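Local coordinates for CRISPR-associated protein CasA/Cse1 (Thermus thermophilus, PDB 4AN8) that serves as the Cse1 subunit of the Cascade ribonucleoprotein complex, which probably helps to select foreign DNA in CRISPR adaptive immunity, at residues A216-W219 / E220-P223; G227-G231 / A232-W236; E386-G389 / Q390-H394. All blocks are in the same frame, centred on the assembly; numbering follows the deposited sequence.

How the interactions relate
Read from the N terminus, the three contacts are local and strictly in series, so none nests within or crosses another. Interaction 1 closes a tight turn in the loop between helices 199-206 and 226-229. Interaction 2 follows three residues later, turning the chain from helix 226-229 into strand 235-237, which joins strand 261-273. The two centres lie about 16 Å apart, and the two contacts meet directly where Ile218 CD1 packs on Trp236 CH2 at 4.0 Å. Interaction 3 closes no loop: it is a stretch of helix 372-403, its centre about 50 Å from the other two, in the helical bundle of the C-terminal part.

Interaction 1 (A216-W219 / E220-P223); sequences APIW and EVPP
Pro217 O accepts the backbone N-H of Glu220 at 2.9 Å, a fairly straight bond (161° at the hydrogen) whose donor stands above the carbonyl plane instead of on a lone pair. With Ile218 and Trp219 both in right-handed helical backbone conformations, this is a type I beta turn, 217-220, in a loop otherwise without regular structure. The turn folds the Glu220 chain back across the proline ring: CG lies beside the backbone N (chi1 -79°), the chain then runs extended, and OE2 comes to 3.5 Å from Pro217 CD. The carboxylate is fixed at both oxygens, since OE1 forms a salt bridge with Arg66 while OE2 is hydrogen-bonded to Tyr94 OH, the same hydroxyl that meets Trp219 NE1. Trp219 carries its indole between its backbone N and carbonyl carbon (chi1 57°), which swings the ring back under the proline; Pro217 CB sits 3.4 Å above one face, toward the rim. Beyond the turn, Val221 splits its two methyls: CG1 is 4.1 Å from Ala216 CB, and CG2 is 3.4 Å from Ile218 O. That carbonyl also reaches water 1 at 2.8 Å; water 1, also 2.8 Å from Pro222 O, can link the two carbonyls, though it has more acceptors in reach than protons. The indole packs against Leu59, Ala62 and Val63 of helix 50-67 and meets the ring of Phe98 at the end of helix 88-98.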
loop_
_atom_site.group_PDB
_atom_site.type_symbol
_atom_site.label_atom_id
_atom_site.label_comp_id
_atom_site.label_asym_id
_atom_site.label_seq_id
_atom_site.Cartn_x
_atom_site.Cartn_y
_atom_site.Cartn_z
ATOM N N ALA A 216 12.292 -6.259 -17.380
ATOM C CA ALA A 216 12.276 -7.703 -17.275
ATOM C C ALA A 216 12.105 -8.019 -15.801
ATOM O O ALA A 216 12.716 -7.372 -14.954
ATOM C CB ALA A 216 13.613 -8.299 -17.806
ATOM N N PRO A 217 11.253 -8.989 -15.494
ATOM C CA PRO A 217 11.133 -9.450 -14.111
ATOM C C PRO A 217 12.342 -10.323 -13.761
ATOM O O PRO A 217 13.082 -10.757 -14.666
ATOM C CB PRO A 217 9.847 -10.290 -14.126
ATOM C CG PRO A 217 9.732 -10.776 -15.578
ATOM C CD PRO A 217 10.306 -9.649 -16.417
ATOM N N ILE A 218 12.528 -10.571 -12.466
ATOM C CA ILE A 218 13.693 -11.272 -11.978
ATOM C C ILE A 218 13.890 -12.631 -12.657
ATOM O O ILE A 218 15.029 -13.066 -12.837
ATOM C CB ILE A 218 13.635 -11.460 -10.440
ATOM C CG1 ILE A 218 15.008 -11.909 -9.887
ATOM C CG2 ILE A 218 12.504 -12.455 -10.042
ATOM C CD1 ILE A 218 16.117 -10.865 -10.050
ATOM N N TRP A 219 12.803 -13.299 -13.053
ATOM C CA TRP A 219 12.933 -14.635 -13.638
ATOM C C TRP A 219 13.315 -14.648 -15.129
ATOM O O TRP A 219 13.581 -15.715 -15.679
ATOM C CB TRP A 219 11.666 -15.466 -13.406
ATOM C CG TRP A 219 10.437 -14.810 -13.948
ATOM C CD1 TRP A 219 10.010 -14.827 -15.245
ATOM C CD2 TRP A 219 9.487 -14.023 -13.227
ATOM N NE1 TRP A 219 8.862 -14.081 -15.380
ATOM C CE2 TRP A 219 8.508 -13.595 -14.149
ATOM C CE3 TRP A 219 9.369 -13.625 -11.899
ATOM C CZ2 TRP A 219 7.422 -12.811 -13.779
ATOM C CZ3 TRP A 219 8.264 -12.829 -11.530
ATOM C CH2 TRP A 219 7.323 -12.439 -12.465
ATOM N N GLU A 220 13.356 -13.476 -15.763
ATOM C CA GLU A 220 13.734 -13.350 -17.169
ATOM C C GLU A 220 15.227 -13.030 -17.360
ATOM O O GLU A 220 15.704 -12.923 -18.488
ATOM C CB GLU A 220 12.886 -12.281 -17.889
ATOM C CG GLU A 220 11.475 -12.731 -18.313
ATOM C CD GLU A 220 10.803 -11.717 -19.219
ATOM O OE1 GLU A 220 11.529 -11.044 -19.979
ATOM O OE2 GLU A 220 9.557 -11.576 -19.183
ATOM N N VAL A 221 15.943 -12.859 -16.254
ATOM C CA VAL A 221 17.372 -12.609 -16.280
ATOM C C VAL A 221 18.065 -13.762 -15.531
ATOM O O VAL A 221 17.405 -14.558 -14.861
ATOM C CB VAL A 221 17.733 -11.212 -15.690
ATOM C CG1 VAL A 221 17.013 -10.108 -16.441
ATOM C CG2 VAL A 221 17.403 -11.121 -14.216
ATOM N N PRO A 222 19.389 -13.887 -15.688
ATOM C CA PRO A 222 20.058 -15.056 -15.111
ATOM C C PRO A 222 19.991 -15.039 -13.587
ATOM O O PRO A 222 19.949 -13.957 -12.987
ATOM C CB PRO A 222 21.513 -14.898 -15.581
ATOM C CG PRO A 222 21.454 -13.993 -16.747
ATOM C CD PRO A 222 20.306 -13.054 -16.488
ATOM N N PRO A 223 19.966 -16.225 -12.966
ATOM C CA PRO A 223 19.870 -16.310 -11.504
ATOM C C PRO A 223 21.030 -15.579 -10.857
ATOM O O PRO A 223 22.099 -15.465 -11.438
ATOM C CB PRO A 223 19.943 -17.814 -11.215
ATOM C CG PRO A 223 20.318 -18.467 -12.509
ATOM C CD PRO A 223 19.924 -17.546 -13.611
HETATM O O HOH W 1 17.500 -13.646 -11.573
#

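Interaction 2 (G227-G231 / A232-W236); sequences GDLEG and ARTKW
The connection from helix 226-229 to strand 235-237 is a tight turn in which Arg233 and Thr234 fold back onto backbone carbonyls of Gly227 and Asp228. Arg233 NH1 donates to Gly227 O at 2.8 Å, and the geometry is well directed: the hydrogen angle is 154°, the donor lies in the carbonyl plane on a lone pair, and the oxygen is only 3° out of the guanidinium plane. The arginine reaches it with a chain extended from CG to NE. Glu230 runs alongside, pointing the same way, with its CG over one face of the guanidinium at 3.2 Å from NH1. Its OE2 adds a rather long salt bridge to that nitrogen, 3.4 Å, with carboxylate and guanidinium planes well away from coplanar. The in-plane bond to Gly227 O, with the weaker help of Glu230, would probably limit rotation of the group.

Two overlapping beta turns make the connection, 229-232 of type II and 230-233 close to type I'. Leu229 O takes the N-H of Ala232, although that nitrogen is less securely placed, and Glu230 O takes the N-H of Arg233 at 3.1 Å from above its carbonyl plane. Glu230 is already extended, past the helix, and the left-handed Gly231 and Ala232, both with positive phi, then form corners of the turns. Thr234 OG1 points its hydroxyl at Asp228 O, but the modelled 2.4 Å is too short to be taken at face value. Lys235, extended until a bend at its last torsion, brings NZ to Ala232 O at 2.8 Å. The strand is held next to strand 261-273, in parallel, by backbone bonds from Thr234 and Trp236 to Glu271, while Leu229 packs on Val270 of strand 261-273.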
loop_
_atom_site.group_PDB
_atom_site.type_symbol
_atom_site.label_atom_id
_atom_site.label_comp_id
_atom_site.label_asym_id
_atom_site.label_seq_id
_atom_site.Cartn_x
_atom_site.Cartn_y
_atom_site.Cartn_z
ATOM N N GLY A 227 28.569 -14.346 -5.400
ATOM C CA GLY A 227 29.702 -13.580 -5.874
ATOM C C GLY A 227 29.311 -12.276 -6.536
ATOM O O GLY A 227 30.108 -11.334 -6.576
ATOM N N ASP A 228 28.085 -12.196 -7.048
ATOM C CA ASP A 228 27.622 -10.935 -7.669
ATOM C C ASP A 228 27.043 -9.946 -6.662
ATOM O O ASP A 228 26.838 -8.786 -6.971
ATOM C CB ASP A 228 26.617 -11.199 -8.788
ATOM C CG ASP A 228 27.228 -11.979 -9.933
ATOM O OD1 ASP A 228 28.198 -11.485 -10.556
ATOM O OD2 ASP A 228 26.744 -13.092 -10.208
ATOM N N LEU A 229 26.805 -10.418 -5.448
ATOM C CA LEU A 229 26.059 -9.630 -4.496
ATOM C C LEU A 229 26.926 -9.179 -3.337
ATOM O O LEU A 229 26.683 -8.136 -2.756
ATOM C CB LEU A 229 24.872 -10.449 -3.962
ATOM C CG LEU A 229 23.871 -10.848 -5.059
ATOM C CD1 LEU A 229 22.727 -11.739 -4.527
ATOM C CD2 LEU A 229 23.335 -9.588 -5.726
ATOM N N GLU A 230 27.932 -9.956 -2.974
ATOM C CA GLU A 230 28.761 -9.532 -1.849
ATOM C C GLU A 230 29.448 -8.195 -2.141
ATOM O O GLU A 230 29.661 -7.847 -3.296
ATOM C CB GLU A 230 29.773 -10.610 -1.458
ATOM C CG GLU A 230 30.596 -11.130 -2.595
ATOM C CD GLU A 230 31.515 -12.260 -2.168
ATOM O OE1 GLU A 230 31.945 -12.259 -0.994
ATOM O OE2 GLU A 230 31.797 -13.152 -3.002
ATOM N N GLY A 231 29.784 -7.458 -1.090
ATOM C CA GLY A 231 30.347 -6.128 -1.240
ATOM C C GLY A 231 29.415 -5.218 -2.026
ATOM O O GLY A 231 29.769 -4.093 -2.379
ATOM N N ALA A 232 28.210 -5.700 -2.303
ATOM C CA ALA A 232 27.253 -4.934 -3.078
ATOM C C ALA A 232 27.718 -4.699 -4.501
ATOM O O ALA A 232 27.473 -3.635 -5.064
ATOM C CB ALA A 232 26.924 -3.603 -2.389
ATOM N N ARG A 233 28.323 -5.708 -5.117
ATOM C CA ARG A 233 28.865 -5.517 -6.476
ATOM C C ARG A 233 27.842 -5.241 -7.553
ATOM O O ARG A 233 28.182 -4.632 -8.555
ATOM C CB ARG A 233 29.737 -6.691 -6.908
ATOM C CG ARG A 233 30.978 -6.839 -6.054
ATOM C CD ARG A 233 31.536 -8.239 -6.222
ATOM N NE ARG A 233 32.710 -8.401 -5.391
ATOM C CZ ARG A 233 33.134 -9.558 -4.919
ATOM N NH1 ARG A 233 32.465 -10.671 -5.202
ATOM N NH2 ARG A 233 34.221 -9.588 -4.155
ATOM N N THR A 234 26.602 -5.695 -7.368
ATOM C CA THR A 234 25.573 -5.501 -8.389
ATOM C C THR A 234 24.654 -4.344 -8.065
ATOM O O THR A 234 24.022 -4.323 -7.022
ATOM C CB THR A 234 24.708 -6.749 -8.587
ATOM O OG1 THR A 234 25.555 -7.871 -8.823
ATOM C CG2 THR A 234 23.766 -6.559 -9.772
ATOM N N LYS A 235 24.567 -3.385 -8.979
ATOM C CA LYS A 235 23.759 -2.200 -8.759
ATOM C C LYS A 235 22.907 -1.982 -9.975
ATOM O O LYS A 235 23.410 -1.970 -11.099
ATOM C CB LYS A 235 24.659 -0.994 -8.518
ATOM C CG LYS A 235 25.733 -1.261 -7.494
ATOM C CD LYS A 235 26.609 -0.054 -7.273
ATOM C CE LYS A 235 27.678 -0.362 -6.245
ATOM N NZ LYS A 235 28.515 -1.544 -6.680
ATOM N N TRP A 236 21.604 -1.846 -9.763
ATOM C CA TRP A 236 20.679 -1.669 -10.873
ATOM C C TRP A 236 19.918 -0.377 -10.685
ATOM O O TRP A 236 19.463 -0.074 -9.582
ATOM C CB TRP A 236 19.637 -2.783 -10.943
ATOM C CG TRP A 236 20.114 -4.120 -11.332
ATOM C CD1 TRP A 236 21.346 -4.455 -11.823
ATOM C CD2 TRP A 236 19.358 -5.343 -11.264
ATOM N NE1 TRP A 236 21.394 -5.812 -12.066
ATOM C CE2 TRP A 236 20.193 -6.377 -11.725
ATOM C CE3 TRP A 236 18.056 -5.660 -10.841
ATOM C CZ2 TRP A 236 19.775 -7.705 -11.781
ATOM C CZ3 TRP A 236 17.636 -6.983 -10.911
ATOM C CH2 TRP A 236 18.493 -7.986 -11.368
#

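Interaction 3 (E386-G389 / Q390-H394); sequences EELG and QGLKH
Leu388 and Leu392, one turn apart on helix 372-403, meet side to side: CG of the first lies 4.2 Å from CD1 of the second. They belong to the C-terminal helical bundle of Cse1, whose interior lies on this face of the helix. The pairing is set by the alpha-helical backbone. Leu392 N donates to Leu388 O at 2.8 Å, with the donor nearly along the C=O axis, and Gly391 N bonds Glu387 O at 3.0 Å with a hydrogen angle of 164°. The bond from Gln390 N to Glu386 O is more bent, at 142°. Both glycines keep helical phi and psi, so the regular i to i+4 pattern runs through them unbroken. Leu392 has its CG beside the backbone N (chi1 -67°), which lays that carbon 3.4 Å from Leu388 O and places the two leucines on the same face of the helix.

Outward from this core, both leucines touch Tyr433 of helix 429-446, and Leu388 also reaches Leu461 and Ala465 of helix 453-476. The acidic pair is tied down elsewhere, Glu386 in a salt bridge to Arg305 and Glu387 in one to Lys383 a turn earlier. Lys393 N donates to Gly389 O at 2.9 Å from above the carbonyl plane, and Lys393 CB lies 3.4 Å from the same oxygen.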
loop_
_atom_site.group_PDB
_atom_site.type_symbol
_atom_site.label_atom_id
_atom_site.label_comp_id
_atom_site.label_asym_id
_atom_site.label_seq_id
_atom_site.Cartn_x
_atom_site.Cartn_y
_atom_site.Cartn_z
ATOM N N GLU A 386 -9.041 21.003 7.340
ATOM C CA GLU A 386 -7.740 21.374 7.927
ATOM C C GLU A 386 -7.781 22.683 8.714
ATOM O O GLU A 386 -7.090 22.829 9.727
ATOM C CB GLU A 386 -6.603 21.431 6.886
ATOM C CG GLU A 386 -6.246 20.088 6.227
ATOM C CD GLU A 386 -5.488 19.122 7.151
ATOM O OE1 GLU A 386 -4.957 19.555 8.193
ATOM O OE2 GLU A 386 -5.422 17.915 6.832
ATOM N N GLU A 387 -8.568 23.642 8.253
ATOM C CA GLU A 387 -8.613 24.928 8.924
ATOM C C GLU A 387 -9.293 24.764 10.284
ATOM O O GLU A 387 -8.815 25.264 11.297
ATOM C CB GLU A 387 -9.342 25.967 8.069
ATOM C CG GLU A 387 -8.518 26.465 6.886
ATOM C CD GLU A 387 -9.246 27.500 6.035
ATOM O OE1 GLU A 387 -10.377 27.898 6.406
ATOM O OE2 GLU A 387 -8.679 27.910 4.994
ATOM N N LEU A 388 -10.408 24.047 10.291
ATOM C CA LEU A 388 -11.126 23.791 11.512
ATOM C C LEU A 388 -10.228 23.021 12.490
ATOM O O LEU A 388 -10.119 23.389 13.668
ATOM C CB LEU A 388 -12.409 23.038 11.193
ATOM C CG LEU A 388 -13.220 22.561 12.384
ATOM C CD1 LEU A 388 -13.475 23.731 13.315
ATOM C CD2 LEU A 388 -14.503 21.964 11.905
ATOM N N GLY A 389 -9.539 21.993 11.986
ATOM C CA GLY A 389 -8.691 21.156 12.820
ATOM C C GLY A 389 -7.544 21.939 13.416
ATOM O O GLY A 389 -7.066 21.633 14.514
ATOM N N GLN A 390 -7.093 22.956 12.692
ATOM C CA GLN A 390 -6.054 23.849 13.188
ATOM C C GLN A 390 -6.623 24.767 14.303
ATOM O O GLN A 390 -5.977 25.010 15.333
ATOM C CB GLN A 390 -5.486 24.673 12.028
ATOM C CG GLN A 390 -4.051 25.151 12.225
ATOM C CD GLN A 390 -3.032 24.009 12.255
ATOM O OE1 GLN A 390 -3.325 22.875 11.860
ATOM N NE2 GLN A 390 -1.828 24.311 12.732
ATOM N N GLY A 391 -7.837 25.260 14.087
ATOM C CA GLY A 391 -8.554 26.005 15.104
ATOM C C GLY A 391 -8.739 25.172 16.357
ATOM O O GLY A 391 -8.493 25.654 17.466
ATOM N N LEU A 392 -9.148 23.914 16.188
ATOM C CA LEU A 392 -9.293 22.993 17.319
ATOM C C LEU A 392 -7.972 22.742 18.029
ATOM O O LEU A 392 -7.918 22.739 19.261
ATOM C CB LEU A 392 -9.928 21.667 16.889
ATOM C CG LEU A 392 -11.382 21.811 16.437
ATOM C CD1 LEU A 392 -11.951 20.504 15.843
ATOM C CD2 LEU A 392 -12.271 22.340 17.579
ATOM N N LYS A 393 -6.906 22.520 17.267
ATOM C CA LYS A 393 -5.592 22.321 17.872
ATOM C C LYS A 393 -5.185 23.542 18.712
ATOM O O LYS A 393 -4.574 23.416 19.780
ATOM C CB LYS A 393 -4.539 22.037 16.796
ATOM C CG LYS A 393 -3.113 21.879 17.310
ATOM C CD LYS A 393 -2.144 21.793 16.137
ATOM C CE LYS A 393 -0.699 21.597 16.584
ATOM N NZ LYS A 393 -0.466 20.294 17.303
ATOM N N HIS A 394 -5.519 24.727 18.228
ATOM C CA HIS A 394 -5.155 25.933 18.945
ATOM C C HIS A 394 -5.991 26.026 20.219
ATOM O O HIS A 394 -5.481 26.343 21.299
ATOM C CB HIS A 394 -5.367 27.171 18.071
ATOM C CG HIS A 394 -5.032 28.457 18.760
ATOM N ND1 HIS A 394 -5.980 29.410 19.062
ATOM C CD2 HIS A 394 -3.854 28.938 19.226
ATOM C CE1 HIS A 394 -5.400 30.431 19.670
ATOM N NE2 HIS A 394 -4.110 30.168 19.784
#